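Local coordinates for delta-1-pyrroline-5-carboxylate dehydrogenase, mitochondrial (Mus musculus, PDB 4E3X), which catalyses the NAD+-dependent oxidation of L-glutamate gamma-semialdehyde to L-glutamate, the second step of proline breakdown, at residues Val204-Pro209 with Asn228-Lys233; Trp232-Thr237 with Phe261-Gly266; His321-Ser326 with Lys358-Gln363; Ser352-Pro357 with Leu453-Tyr458. All coordinates share one frame; numbering follows the deposited sequence.

Overall arrangement
From the N terminus, contact 1 closes first: the chain leaves strand 203-207, passes through helix 213-225 and returns as strand 230-233 beside it. Contact 2 opens where contact 1 ends, sharing Trp232 and Lys233, and closes past helix 239-251, so the two in series tie three neighbouring strands of the parallel coenzyme-binding sheet. Contacts 3 and 4 follow on the opposite side of the chain's centre from contact 1, their centres about 44 and 38 Å from its centre. They cross: segment 352-357 lies within the loop closed by contact 3, whereas its partner 453-458 comes after residues 358-363. Together they tie strands 319-323, 351-357 and 452-458 to the turn entering helix 361-372.

Contact 1 (Val204-Pro209 with Asn228-Lys233); sequences VAAISP and NVVLWK
Val204-Ile207 and Val230-Lys233 are the paired parallel strands of a beta-alpha-beta crossover whose connection is helix 213-225. Their ladder begins where Val204 N donates to Val229 O (2.9 Å) and continues where Ala206 N meets Leu231 O (2.8 Å). In return, Leu231 N and Lys233 N bond to Val204 O and Ala206 O. On the helix 213-225 side, the methyl CB of Ala206 rests 3.8 Å from Val230 CG1; so small a residue lets the indole of Trp232 lie close by. At the start of the pair Val204 CG2 lies against Asn228 CB (4.0 Å), while the amide of Asn228 is held by Leu200 N and by the carbonyls of Pro223 and Trp541. The sheet places strand 203-207 in its middle, as in the Rossmann-like coenzyme domain of aldehyde dehydrogenases, and the NAD+-binding residues Ser208 and Lys233 lie at or just past the C-terminal ends of the two strands. Ser208 OG, turned between its own backbone N and carbonyl carbon (chi1 55°), receives the indole N-H: Trp232 NE1 to Ser208 OG is 2.9 Å, and the oxygen lies only 6° out of the ring plane. Lys233, whose long chain bends at chi2 and chi4, gives an N-H from NZ to a water 2.7 Å away. That water donates to Ser208 O at 2.8 Å and also to Lys233 O.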
loop_
_atom_site.group_PDB
_atom_site.type_symbol
_atom_site.label_atom_id
_atom_site.label_comp_id
_atom_site.label_asym_id
_atom_site.label_seq_id
_atom_site.Cartn_x
_atom_site.Cartn_y
_atom_site.Cartn_z
ATOM N N VAL B 204 -13.262 4.458 6.965
ATOM C CA VAL B 204 -12.924 3.157 6.411
ATOM C C VAL B 204 -14.121 2.225 6.563
ATOM O O VAL B 204 -14.773 2.206 7.610
ATOM C CB VAL B 204 -11.701 2.568 7.165
ATOM C CG1 VAL B 204 -11.427 1.123 6.749
ATOM C CG2 VAL B 204 -10.476 3.461 6.966
ATOM N N ALA B 205 -14.425 1.471 5.509
ATOM C CA ALA B 205 -15.458 0.446 5.572
ATOM C C ALA B 205 -14.807 -0.915 5.798
ATOM O O ALA B 205 -13.937 -1.320 5.028
ATOM C CB ALA B 205 -16.256 0.442 4.280
ATOM N N ALA B 206 -15.216 -1.610 6.854
ATOM C CA ALA B 206 -14.679 -2.943 7.167
ATOM C C ALA B 206 -15.756 -3.987 6.917
ATOM O O ALA B 206 -16.872 -3.872 7.424
ATOM C CB ALA B 206 -14.197 -3.016 8.610
ATOM N N ILE B 207 -15.419 -4.992 6.115
ATOM C CA ILE B 207 -16.366 -6.021 5.706
ATOM C C ILE B 207 -15.763 -7.384 6.015
ATOM O O ILE B 207 -14.793 -7.791 5.377
ATOM C CB ILE B 207 -16.659 -5.895 4.197
ATOM C CG1 ILE B 207 -17.305 -4.536 3.879
ATOM C CG2 ILE B 207 -17.515 -7.063 3.712
ATOM C CD1 ILE B 207 -17.325 -4.181 2.409
ATOM N N SER B 208 -16.328 -8.071 7.002
ATOM C CA SER B 208 -15.699 -9.274 7.553
ATOM C C SER B 208 -16.467 -10.566 7.238
ATOM O O SER B 208 -17.672 -10.534 6.992
ATOM C CB SER B 208 -15.487 -9.111 9.059
ATOM O OG SER B 208 -16.695 -8.802 9.727
ATOM N N PRO B 209 -15.764 -11.711 7.244
ATOM C CA PRO B 209 -16.360 -12.987 6.834
ATOM C C PRO B 209 -16.838 -13.827 8.018
ATOM O O PRO B 209 -16.506 -13.550 9.171
ATOM C CB PRO B 209 -15.184 -13.693 6.166
ATOM C CG PRO B 209 -14.028 -13.281 7.013
ATOM C CD PRO B 209 -14.305 -11.843 7.425
ATOM N N ASN B 228 -8.227 5.927 12.499
ATOM C CA ASN B 228 -9.370 5.970 11.601
ATOM C C ASN B 228 -10.697 5.768 12.308
ATOM O O ASN B 228 -10.752 5.264 13.432
ATOM C CB ASN B 228 -9.219 4.912 10.518
ATOM C CG ASN B 228 -7.993 5.143 9.690
ATOM O OD1 ASN B 228 -7.973 6.061 8.878
ATOM N ND2 ASN B 228 -6.943 4.349 9.920
ATOM N N VAL B 229 -11.761 6.164 11.623
ATOM C CA VAL B 229 -13.110 5.817 12.028
ATOM C C VAL B 229 -13.678 4.844 10.998
ATOM O O VAL B 229 -13.311 4.879 9.826
ATOM C CB VAL B 229 -14.009 7.058 12.215
ATOM C CG1 VAL B 229 -13.471 7.923 13.344
ATOM C CG2 VAL B 229 -14.127 7.858 10.924
ATOM N N VAL B 230 -14.568 3.970 11.447
ATOM C CA VAL B 230 -14.894 2.764 10.697
ATOM C C VAL B 230 -16.383 2.458 10.733
ATOM O O VAL B 230 -17.016 2.550 11.792
ATOM C CB VAL B 230 -14.156 1.547 11.315
ATOM C CG1 VAL B 230 -14.519 0.247 10.602
ATOM C CG2 VAL B 230 -12.631 1.752 11.342
ATOM N N LEU B 231 -16.938 2.109 9.575
ATOM C CA LEU B 231 -18.208 1.403 9.519
ATOM C C LEU B 231 -17.921 -0.076 9.352
ATOM O O LEU B 231 -17.346 -0.497 8.348
ATOM C CB LEU B 231 -19.078 1.893 8.359
ATOM C CG LEU B 231 -20.052 3.037 8.660
ATOM C CD1 LEU B 231 -19.317 4.309 9.058
ATOM C CD2 LEU B 231 -20.981 3.289 7.464
ATOM N N TRP B 232 -18.289 -0.856 10.359
ATOM C CA TRP B 232 -18.068 -2.293 10.334
ATOM C C TRP B 232 -19.354 -3.029 10.006
ATOM O O TRP B 232 -20.303 -3.003 10.788
ATOM C CB TRP B 232 -17.534 -2.745 11.687
ATOM C CG TRP B 232 -17.255 -4.212 11.802
ATOM C CD1 TRP B 232 -17.089 -5.120 10.784
ATOM C CD2 TRP B 232 -17.089 -4.942 13.020
ATOM N NE1 TRP B 232 -16.835 -6.373 11.308
ATOM C CE2 TRP B 232 -16.852 -6.289 12.675
ATOM C CE3 TRP B 232 -17.149 -4.591 14.374
ATOM C CZ2 TRP B 232 -16.641 -7.275 13.638
ATOM C CZ3 TRP B 232 -16.945 -5.575 15.328
ATOM C CH2 TRP B 232 -16.703 -6.900 14.953
ATOM N N LYS B 233 -19.368 -3.661 8.829
ATOM C CA LYS B 233 -20.418 -4.593 8.441
ATOM C C LYS B 233 -19.938 -6.010 8.763
ATOM O O LYS B 233 -19.178 -6.595 7.995
ATOM C CB LYS B 233 -20.725 -4.476 6.942
ATOM C CG LYS B 233 -21.796 -5.459 6.462
ATOM C CD LYS B 233 -21.482 -5.974 5.042
ATOM C CE LYS B 233 -22.358 -7.149 4.613
ATOM N NZ LYS B 233 -22.241 -8.305 5.544
HETATM O O HOH W 1 -19.638 -8.682 6.311
#

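Contact 2 (Trp232-Thr237 with Phe261-Gly266); sequences WKPSDT and FVPADG
The rings of Trp232 and Phe261 form a T-shaped pair, their planes at 88° and the centroid of the tryptophan six-membered ring 5.5 Å from that of Phe261. The phenyl edge is the part presented: Phe261 CE1 stands over one indole face, toward its rim, and Phe261 CD1 comes 3.9 Å from Trp232 CE3. With CG trans to its backbone N (chi1 -169°), Phe261 runs alongside Trp232, the two side chains pointing the same way. Pro234 lies on that same indole face and crosses Phe261 obliquely, its CG 3.5 Å from Phe261 CE1. The backbone joins these residues where Val262 N donates to Trp232 O (2.9 Å), extending the parallel sheet to its outermost strand, 259-261.

Past the sheet, Lys233 runs its aliphatic chain along the loop leading into helix 266-274, and its CE touches Ala264 O at 3.3 Å. A water that accepts from Lys233 NZ donates to Ala264 O (2.8 Å) and to Asp236 OD1 (3.1 Å); Asp236 OD2 is bonded to Tyr96. The NAD+-binding lysine is thus coupled to an aspartate through water, and the nearby negative charge probably favours the charged form of the lysine.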
loop_
_atom_site.group_PDB
_atom_site.type_symbol
_atom_site.label_atom_id
_atom_site.label_comp_id
_atom_site.label_asym_id
_atom_site.label_seq_id
_atom_site.Cartn_x
_atom_site.Cartn_y
_atom_site.Cartn_z
ATOM N N TRP B 232 -18.289 -0.856 10.359
ATOM C CA TRP B 232 -18.068 -2.293 10.334
ATOM C C TRP B 232 -19.354 -3.029 10.006
ATOM O O TRP B 232 -20.303 -3.003 10.788
ATOM C CB TRP B 232 -17.534 -2.745 11.687
ATOM C CG TRP B 232 -17.255 -4.212 11.802
ATOM C CD1 TRP B 232 -17.089 -5.120 10.784
ATOM C CD2 TRP B 232 -17.089 -4.942 13.020
ATOM N NE1 TRP B 232 -16.835 -6.373 11.308
ATOM C CE2 TRP B 232 -16.852 -6.289 12.675
ATOM C CE3 TRP B 232 -17.149 -4.591 14.374
ATOM C CZ2 TRP B 232 -16.641 -7.275 13.638
ATOM C CZ3 TRP B 232 -16.945 -5.575 15.328
ATOM C CH2 TRP B 232 -16.703 -6.900 14.953
ATOM N N LYS B 233 -19.368 -3.661 8.829
ATOM C CA LYS B 233 -20.418 -4.593 8.441
ATOM C C LYS B 233 -19.938 -6.010 8.763
ATOM O O LYS B 233 -19.178 -6.595 7.995
ATOM C CB LYS B 233 -20.725 -4.476 6.942
ATOM C CG LYS B 233 -21.796 -5.459 6.462
ATOM C CD LYS B 233 -21.482 -5.974 5.042
ATOM C CE LYS B 233 -22.358 -7.149 4.613
ATOM N NZ LYS B 233 -22.241 -8.305 5.544
ATOM N N PRO B 234 -20.368 -6.565 9.906
ATOM C CA PRO B 234 -19.947 -7.929 10.238
ATOM C C PRO B 234 -20.706 -8.960 9.412
ATOM O O PRO B 234 -21.733 -8.651 8.808
ATOM C CB PRO B 234 -20.316 -8.074 11.728
ATOM C CG PRO B 234 -20.761 -6.716 12.171
ATOM C CD PRO B 234 -21.242 -6.007 10.946
ATOM N N SER B 235 -20.208 -10.188 9.411
ATOM C CA SER B 235 -20.860 -11.273 8.703
ATOM C C SER B 235 -22.148 -11.703 9.396
ATOM O O SER B 235 -22.156 -11.934 10.609
ATOM C CB SER B 235 -19.931 -12.469 8.648
ATOM O OG SER B 235 -20.624 -13.608 8.189
ATOM N N ASP B 236 -23.232 -11.822 8.627
ATOM C CA ASP B 236 -24.506 -12.290 9.158
ATOM C C ASP B 236 -24.346 -13.586 9.951
ATOM O O ASP B 236 -24.972 -13.775 10.993
ATOM C CB ASP B 236 -25.493 -12.576 8.025
ATOM C CG ASP B 236 -25.903 -11.345 7.244
ATOM O OD1 ASP B 236 -25.488 -10.218 7.573
ATOM O OD2 ASP B 236 -26.677 -11.531 6.289
ATOM N N THR B 237 -23.519 -14.486 9.435
ATOM C CA THR B 237 -23.396 -15.821 10.008
ATOM C C THR B 237 -22.376 -15.890 11.152
ATOM O O THR B 237 -22.132 -16.969 11.698
ATOM C CB THR B 237 -23.103 -16.869 8.909
ATOM O OG1 THR B 237 -22.196 -16.315 7.957
ATOM C CG2 THR B 237 -24.376 -17.217 8.156
ATOM N N PHE B 261 -21.289 -0.158 14.438
ATOM C CA PHE B 261 -21.623 -1.566 14.259
ATOM C C PHE B 261 -22.851 -1.629 13.363
ATOM O O PHE B 261 -23.979 -1.390 13.815
ATOM C CB PHE B 261 -21.884 -2.220 15.624
ATOM C CG PHE B 261 -21.983 -3.718 15.567
ATOM C CD1 PHE B 261 -20.835 -4.495 15.573
ATOM C CD2 PHE B 261 -23.225 -4.349 15.530
ATOM C CE1 PHE B 261 -20.921 -5.881 15.516
ATOM C CE2 PHE B 261 -23.324 -5.727 15.474
ATOM C CZ PHE B 261 -22.172 -6.494 15.471
ATOM N N VAL B 262 -22.628 -1.906 12.079
ATOM C CA VAL B 262 -23.677 -1.764 11.084
ATOM C C VAL B 262 -23.813 -2.966 10.147
ATOM O O VAL B 262 -23.456 -2.900 8.967
ATOM C CB VAL B 262 -23.543 -0.441 10.288
ATOM C CG1 VAL B 262 -23.954 0.727 11.168
ATOM C CG2 VAL B 262 -22.125 -0.244 9.771
ATOM N N PRO B 263 -24.379 -4.064 10.665
ATOM C CA PRO B 263 -24.840 -5.136 9.775
ATOM C C PRO B 263 -25.706 -4.560 8.663
ATOM O O PRO B 263 -26.430 -3.591 8.890
ATOM C CB PRO B 263 -25.709 -6.004 10.694
ATOM C CG PRO B 263 -25.226 -5.700 12.090
ATOM C CD PRO B 263 -24.792 -4.274 12.065
ATOM N N ALA B 264 -25.642 -5.151 7.473
ATOM C CA ALA B 264 -26.348 -4.597 6.328
ATOM C C ALA B 264 -26.351 -5.618 5.203
ATOM O O ALA B 264 -25.514 -6.526 5.165
ATOM C CB ALA B 264 -25.675 -3.304 5.860
ATOM N N ASP B 265 -27.285 -5.455 4.278
ATOM C CA ASP B 265 -27.225 -6.185 3.025
ATOM C C ASP B 265 -25.898 -5.841 2.336
ATOM O O ASP B 265 -25.501 -4.675 2.287
ATOM C CB ASP B 265 -28.416 -5.784 2.160
ATOM C CG ASP B 265 -28.324 -6.329 0.760
ATOM O OD1 ASP B 265 -28.540 -7.542 0.583
ATOM O OD2 ASP B 265 -28.061 -5.534 -0.171
ATOM N N GLY B 266 -25.199 -6.847 1.819
ATOM C CA GLY B 266 -23.877 -6.627 1.251
ATOM C C GLY B 266 -23.838 -5.597 0.135
ATOM O O GLY B 266 -23.091 -4.617 0.213
HETATM O O HOH W 2 -24.165 -7.852 7.871
HETATM O O HOH W 3 -24.987 -9.225 4.727
#

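Contact 3 (His321-Ser326 with Lys358-Gln363); sequences HFVHSS and KSLWPQ
Leu360, in the turn that leads into helix 361-372, packs against the end of strand 319-323 and the loop beyond it, at the surface end of the mixed sheet of the catalytic domain. The close part is carried by one methyl group. Leu360 CD1 lies 3.5 Å from Ser325 O and 3.6 Å from His324 O, and it also reaches the buried Val323, whose CG1 is 4.1 Å from it. CG of Leu360 stands opposite its own carbonyl carbon (chi1 -71°), which turns the isobutyl group to the loop. A leucine suits this place because a chain of this length carries one methyl to two successive backbone carbonyls and to the valine at once.

Toward solvent the contact thins out to two serines. Ser359 OG merely touches Ser325 CB (3.7 Å), and its hydroxyl is hydrogen-bonded to Asp460 OD2; small polar residues are at home beside water. The loop is stiffened by bonds of its own: His324 ND1 and Ser326 OG are hydrogen-bonded at 2.8 Å, and Ser326 OG is bonded as well to Gln485 N. On the other segment, Trp361 N donates to Lys358 O at 3.2 Å. Ser325 OG, meanwhile, lies 3.5 Å above the plane of the His324 ring, displaced toward its rim.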
loop_
_atom_site.group_PDB
_atom_site.type_symbol
_atom_site.label_atom_id
_atom_site.label_comp_id
_atom_site.label_asym_id
_atom_site.label_seq_id
_atom_site.Cartn_x
_atom_site.Cartn_y
_atom_site.Cartn_z
ATOM N N HIS B 321 -1.271 -29.398 -0.647
ATOM C CA HIS B 321 -0.208 -30.130 0.034
ATOM C C HIS B 321 0.494 -30.955 -1.041
ATOM O O HIS B 321 -0.132 -31.811 -1.671
ATOM C CB HIS B 321 -0.750 -31.070 1.127
ATOM C CG HIS B 321 -1.100 -30.386 2.419
ATOM N ND1 HIS B 321 -1.457 -31.085 3.554
ATOM C CD2 HIS B 321 -1.170 -29.073 2.755
ATOM C CE1 HIS B 321 -1.718 -30.237 4.534
ATOM N NE2 HIS B 321 -1.546 -29.007 4.077
ATOM N N PHE B 322 1.778 -30.690 -1.256
ATOM C CA PHE B 322 2.571 -31.438 -2.225
ATOM C C PHE B 322 3.485 -32.396 -1.475
ATOM O O PHE B 322 4.268 -31.981 -0.630
ATOM C CB PHE B 322 3.406 -30.510 -3.120
ATOM C CG PHE B 322 4.286 -31.258 -4.082
ATOM C CD1 PHE B 322 3.806 -31.647 -5.324
ATOM C CD2 PHE B 322 5.580 -31.617 -3.726
ATOM C CE1 PHE B 322 4.611 -32.362 -6.209
ATOM C CE2 PHE B 322 6.383 -32.331 -4.597
ATOM C CZ PHE B 322 5.897 -32.698 -5.842
ATOM N N VAL B 323 3.396 -33.675 -1.817
ATOM C CA VAL B 323 4.169 -34.701 -1.140
ATOM C C VAL B 323 5.261 -35.223 -2.065
ATOM O O VAL B 323 4.993 -35.578 -3.214
ATOM C CB VAL B 323 3.260 -35.874 -0.723
ATOM C CG1 VAL B 323 4.069 -36.969 -0.059
ATOM C CG2 VAL B 323 2.162 -35.390 0.209
ATOM N N HIS B 324 6.495 -35.227 -1.569
ATOM C CA HIS B 324 7.616 -35.849 -2.258
ATOM C C HIS B 324 7.828 -37.241 -1.664
ATOM O O HIS B 324 7.415 -37.515 -0.533
ATOM C CB HIS B 324 8.886 -35.006 -2.104
ATOM C CG HIS B 324 10.082 -35.587 -2.790
ATOM N ND1 HIS B 324 11.096 -36.221 -2.105
ATOM C CD2 HIS B 324 10.425 -35.636 -4.100
ATOM C CE1 HIS B 324 12.009 -36.642 -2.963
ATOM N NE2 HIS B 324 11.627 -36.297 -4.179
ATOM N N SER B 325 8.471 -38.124 -2.417
ATOM C CA SER B 325 8.657 -39.501 -1.966
ATOM C C SER B 325 9.440 -39.630 -0.648
ATOM O O SER B 325 9.360 -40.653 0.031
ATOM C CB SER B 325 9.338 -40.316 -3.064
ATOM O OG SER B 325 10.632 -39.805 -3.324
ATOM N N SER B 326 10.189 -38.591 -0.293
ATOM C CA SER B 326 10.995 -38.592 0.927
ATOM C C SER B 326 10.201 -38.111 2.153
ATOM O O SER B 326 10.769 -37.953 3.232
ATOM C CB SER B 326 12.230 -37.701 0.741
ATOM O OG SER B 326 11.849 -36.337 0.625
ATOM N N LYS B 358 3.360 -41.802 -6.731
ATOM C CA LYS B 358 2.902 -43.179 -6.862
ATOM C C LYS B 358 3.525 -44.117 -5.827
ATOM O O LYS B 358 2.827 -44.953 -5.249
ATOM C CB LYS B 358 3.172 -43.676 -8.283
ATOM N N SER B 359 4.821 -43.960 -5.561
ATOM C CA SER B 359 5.524 -44.857 -4.635
ATOM C C SER B 359 5.002 -44.812 -3.190
ATOM O O SER B 359 5.168 -45.775 -2.436
ATOM C CB SER B 359 7.031 -44.574 -4.640
ATOM O OG SER B 359 7.316 -43.310 -4.064
ATOM N N LEU B 360 4.384 -43.699 -2.795
ATOM C CA LEU B 360 3.868 -43.559 -1.438
ATOM C C LEU B 360 2.350 -43.687 -1.366
ATOM O O LEU B 360 1.776 -43.691 -0.277
ATOM C CB LEU B 360 4.277 -42.212 -0.837
ATOM C CG LEU B 360 5.742 -41.988 -0.451
ATOM C CD1 LEU B 360 5.887 -40.677 0.302
ATOM C CD2 LEU B 360 6.281 -43.150 0.375
ATOM N N TRP B 361 1.697 -43.782 -2.517
ATOM C CA TRP B 361 0.236 -43.788 -2.547
ATOM C C TRP B 361 -0.428 -44.983 -1.839
ATOM O O TRP B 361 -1.404 -44.795 -1.121
ATOM C CB TRP B 361 -0.286 -43.568 -3.975
ATOM C CG TRP B 361 -1.789 -43.551 -4.153
ATOM C CD1 TRP B 361 -2.497 -44.276 -5.067
ATOM C CD2 TRP B 361 -2.760 -42.771 -3.426
ATOM N NE1 TRP B 361 -3.836 -44.004 -4.959
ATOM C CE2 TRP B 361 -4.026 -43.082 -3.963
ATOM C CE3 TRP B 361 -2.682 -41.846 -2.378
ATOM C CZ2 TRP B 361 -5.203 -42.507 -3.489
ATOM C CZ3 TRP B 361 -3.857 -41.271 -1.905
ATOM C CH2 TRP B 361 -5.099 -41.605 -2.461
ATOM N N PRO B 362 0.103 -46.209 -2.014
ATOM C CA PRO B 362 -0.484 -47.297 -1.217
ATOM C C PRO B 362 -0.464 -47.024 0.292
ATOM O O PRO B 362 -1.486 -47.223 0.950
ATOM C CB PRO B 362 0.401 -48.498 -1.567
ATOM C CG PRO B 362 0.841 -48.220 -2.972
ATOM C CD PRO B 362 1.037 -46.721 -3.035
ATOM N N GLN B 363 0.664 -46.565 0.829
ATOM C CA GLN B 363 0.741 -46.245 2.254
ATOM C C GLN B 363 -0.219 -45.118 2.629
ATOM O O GLN B 363 -1.000 -45.235 3.572
ATOM C CB GLN B 363 2.162 -45.827 2.653
ATOM C CG GLN B 363 3.153 -46.957 2.884
ATOM C CD GLN B 363 4.461 -46.448 3.475
ATOM O OE1 GLN B 363 5.449 -46.270 2.765
ATOM N NE2 GLN B 363 4.465 -46.201 4.781
#

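Contact 4 (Ser352-Pro357 with Leu453-Tyr458); sequences SRLYVP and LTVYVY
The Tyr458 ring carries Pro357 on one face, with Pro357 CA 3.9 Å from the ring centroid and 16° off the normal, a CH-pi contact; at its edge lies the carbonyl carbon of Tyr355. The ring comes there because CG of Tyr458 sits between its backbone N and carbonyl carbon (chi1 71°), which swings it across to the neighbouring strand. Tyr456 instead offers its edge, its CD2 meeting Tyr355 CD1 at 4.0 Å. The guanidinium of Arg353 has Tyr355 OH at its edge, in plane: NH2 donates to that oxygen at 3.0 Å, while NE bonds to Lys318 O and NH2 also to Val470 O.

These groups stand on one face of a parallel ladder of two strands of the catalytic domain's sheet, typified by Tyr456 N to Leu354 O at 2.8 Å. At its start the donor stands well above the carbonyl plane, Thr454 N reaching Ser352 O at 3.1 Å, and a water donates to that carbonyl while accepting from Thr454 OG1. The opposite face is apolar: Leu354 CD2 lies beside Val455 CG2 (4.1 Å), and the branched Val356 and Val455 both touch Trp361 of helix 361-372. Pro357 has no N-H to give to the next strand, 319-323, and there the Tyr458 hydroxyl donates to Val323 O, so a side chain supplies a bond that the proline backbone cannot.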
loop_
_atom_site.group_PDB
_atom_site.type_symbol
_atom_site.label_atom_id
_atom_site.label_comp_id
_atom_site.label_asym_id
_atom_site.label_seq_id
_atom_site.Cartn_x
_atom_site.Cartn_y
_atom_site.Cartn_z
ATOM N N SER B 352 -7.106 -28.287 -0.149
ATOM C CA SER B 352 -8.150 -28.938 -0.928
ATOM C C SER B 352 -7.595 -29.713 -2.116
ATOM O O SER B 352 -8.344 -30.390 -2.820
ATOM C CB SER B 352 -9.188 -27.925 -1.407
ATOM O OG SER B 352 -8.581 -26.905 -2.175
ATOM N N ARG B 353 -6.287 -29.616 -2.347
ATOM C CA ARG B 353 -5.638 -30.470 -3.337
ATOM C C ARG B 353 -4.367 -31.093 -2.767
ATOM O O ARG B 353 -3.489 -30.394 -2.257
ATOM C CB ARG B 353 -5.389 -29.732 -4.655
ATOM C CG ARG B 353 -4.786 -28.379 -4.524
ATOM C CD ARG B 353 -4.712 -27.646 -5.863
ATOM N NE ARG B 353 -4.154 -26.335 -5.597
ATOM C CZ ARG B 353 -3.123 -25.786 -6.229
ATOM N NH1 ARG B 353 -2.716 -24.582 -5.850
ATOM N NH2 ARG B 353 -2.512 -26.415 -7.224
ATOM N N LEU B 354 -4.304 -32.423 -2.839
ATOM C CA LEU B 354 -3.179 -33.193 -2.329
ATOM C C LEU B 354 -2.506 -33.895 -3.502
ATOM O O LEU B 354 -3.168 -34.591 -4.267
ATOM C CB LEU B 354 -3.677 -34.239 -1.328
ATOM C CG LEU B 354 -2.623 -35.204 -0.765
ATOM C CD1 LEU B 354 -1.619 -34.477 0.096
ATOM C CD2 LEU B 354 -3.268 -36.337 0.017
ATOM N N TYR B 355 -1.198 -33.706 -3.639
ATOM C CA TYR B 355 -0.426 -34.323 -4.712
ATOM C C TYR B 355 0.482 -35.376 -4.091
ATOM O O TYR B 355 1.314 -35.051 -3.250
ATOM C CB TYR B 355 0.423 -33.263 -5.426
ATOM C CG TYR B 355 -0.373 -32.190 -6.144
ATOM C CD1 TYR B 355 -0.588 -32.263 -7.515
ATOM C CD2 TYR B 355 -0.888 -31.094 -5.454
ATOM C CE1 TYR B 355 -1.308 -31.280 -8.191
ATOM C CE2 TYR B 355 -1.620 -30.112 -6.120
ATOM C CZ TYR B 355 -1.820 -30.206 -7.485
ATOM O OH TYR B 355 -2.538 -29.225 -8.146
ATOM N N VAL B 356 0.313 -36.634 -4.501
ATOM C CA VAL B 356 1.023 -37.760 -3.877
ATOM C C VAL B 356 1.801 -38.556 -4.925
ATOM O O VAL B 356 1.254 -38.859 -5.980
ATOM C CB VAL B 356 0.021 -38.720 -3.166
ATOM C CG1 VAL B 356 0.743 -39.894 -2.513
ATOM C CG2 VAL B 356 -0.796 -37.974 -2.135
ATOM N N PRO B 357 3.071 -38.907 -4.634
ATOM C CA PRO B 357 3.827 -39.718 -5.598
ATOM C C PRO B 357 3.351 -41.164 -5.568
ATOM O O PRO B 357 2.980 -41.684 -4.514
ATOM C CB PRO B 357 5.270 -39.613 -5.095
ATOM C CG PRO B 357 5.126 -39.421 -3.611
ATOM C CD PRO B 357 3.857 -38.609 -3.420
ATOM N N LEU B 453 -11.625 -32.956 -0.070
ATOM C CA LEU B 453 -10.226 -33.055 -0.444
ATOM C C LEU B 453 -10.093 -33.839 -1.736
ATOM O O LEU B 453 -10.635 -34.943 -1.857
ATOM C CB LEU B 453 -9.450 -33.769 0.661
ATOM C CG LEU B 453 -7.973 -34.063 0.387
ATOM C CD1 LEU B 453 -7.180 -32.769 0.234
ATOM C CD2 LEU B 453 -7.404 -34.925 1.494
ATOM N N THR B 454 -9.389 -33.268 -2.708
ATOM C CA THR B 454 -9.115 -33.970 -3.961
ATOM C C THR B 454 -7.642 -34.347 -4.051
ATOM O O THR B 454 -6.769 -33.521 -3.778
ATOM C CB THR B 454 -9.506 -33.136 -5.192
ATOM O OG1 THR B 454 -10.881 -32.744 -5.085
ATOM C CG2 THR B 454 -9.317 -33.950 -6.465
ATOM N N VAL B 455 -7.384 -35.599 -4.433
ATOM C CA VAL B 455 -6.036 -36.134 -4.504
ATOM C C VAL B 455 -5.651 -36.419 -5.950
ATOM O O VAL B 455 -6.430 -37.009 -6.699
ATOM C CB VAL B 455 -5.933 -37.466 -3.722
ATOM C CG1 VAL B 455 -4.492 -37.967 -3.681
ATOM C CG2 VAL B 455 -6.507 -37.311 -2.315
ATOM N N TYR B 456 -4.449 -36.004 -6.333
ATOM C CA TYR B 456 -3.885 -36.363 -7.628
ATOM C C TYR B 456 -2.594 -37.140 -7.409
ATOM O O TYR B 456 -1.685 -36.658 -6.731
ATOM C CB TYR B 456 -3.607 -35.116 -8.481
ATOM C CG TYR B 456 -2.984 -35.474 -9.810
ATOM C CD1 TYR B 456 -3.728 -36.121 -10.791
ATOM C CD2 TYR B 456 -1.645 -35.200 -10.075
ATOM C CE1 TYR B 456 -3.165 -36.469 -12.000
ATOM C CE2 TYR B 456 -1.073 -35.548 -11.287
ATOM C CZ TYR B 456 -1.841 -36.182 -12.242
ATOM O OH TYR B 456 -1.288 -36.532 -13.450
ATOM N N VAL B 457 -2.523 -38.344 -7.979
ATOM C CA VAL B 457 -1.363 -39.214 -7.824
ATOM C C VAL B 457 -0.464 -39.071 -9.046
ATOM O O VAL B 457 -0.903 -39.307 -10.171
ATOM C CB VAL B 457 -1.779 -40.693 -7.639
ATOM C CG1 VAL B 457 -0.547 -41.566 -7.458
ATOM C CG2 VAL B 457 -2.720 -40.830 -6.446
ATOM N N TYR B 458 0.788 -38.675 -8.826
ATOM C CA TYR B 458 1.717 -38.442 -9.932
ATOM C C TYR B 458 2.861 -39.463 -9.926
ATOM O O TYR B 458 3.307 -39.891 -8.864
ATOM C CB TYR B 458 2.264 -37.005 -9.878
ATOM C CG TYR B 458 3.231 -36.736 -8.736
ATOM C CD1 TYR B 458 4.603 -36.915 -8.910
ATOM C CD2 TYR B 458 2.778 -36.315 -7.487
ATOM C CE1 TYR B 458 5.493 -36.680 -7.881
ATOM C CE2 TYR B 458 3.670 -36.077 -6.449
ATOM C CZ TYR B 458 5.025 -36.264 -6.654
ATOM O OH TYR B 458 5.935 -36.033 -5.647
HETATM O O HOH W 4 -10.988 -30.281 -3.533
#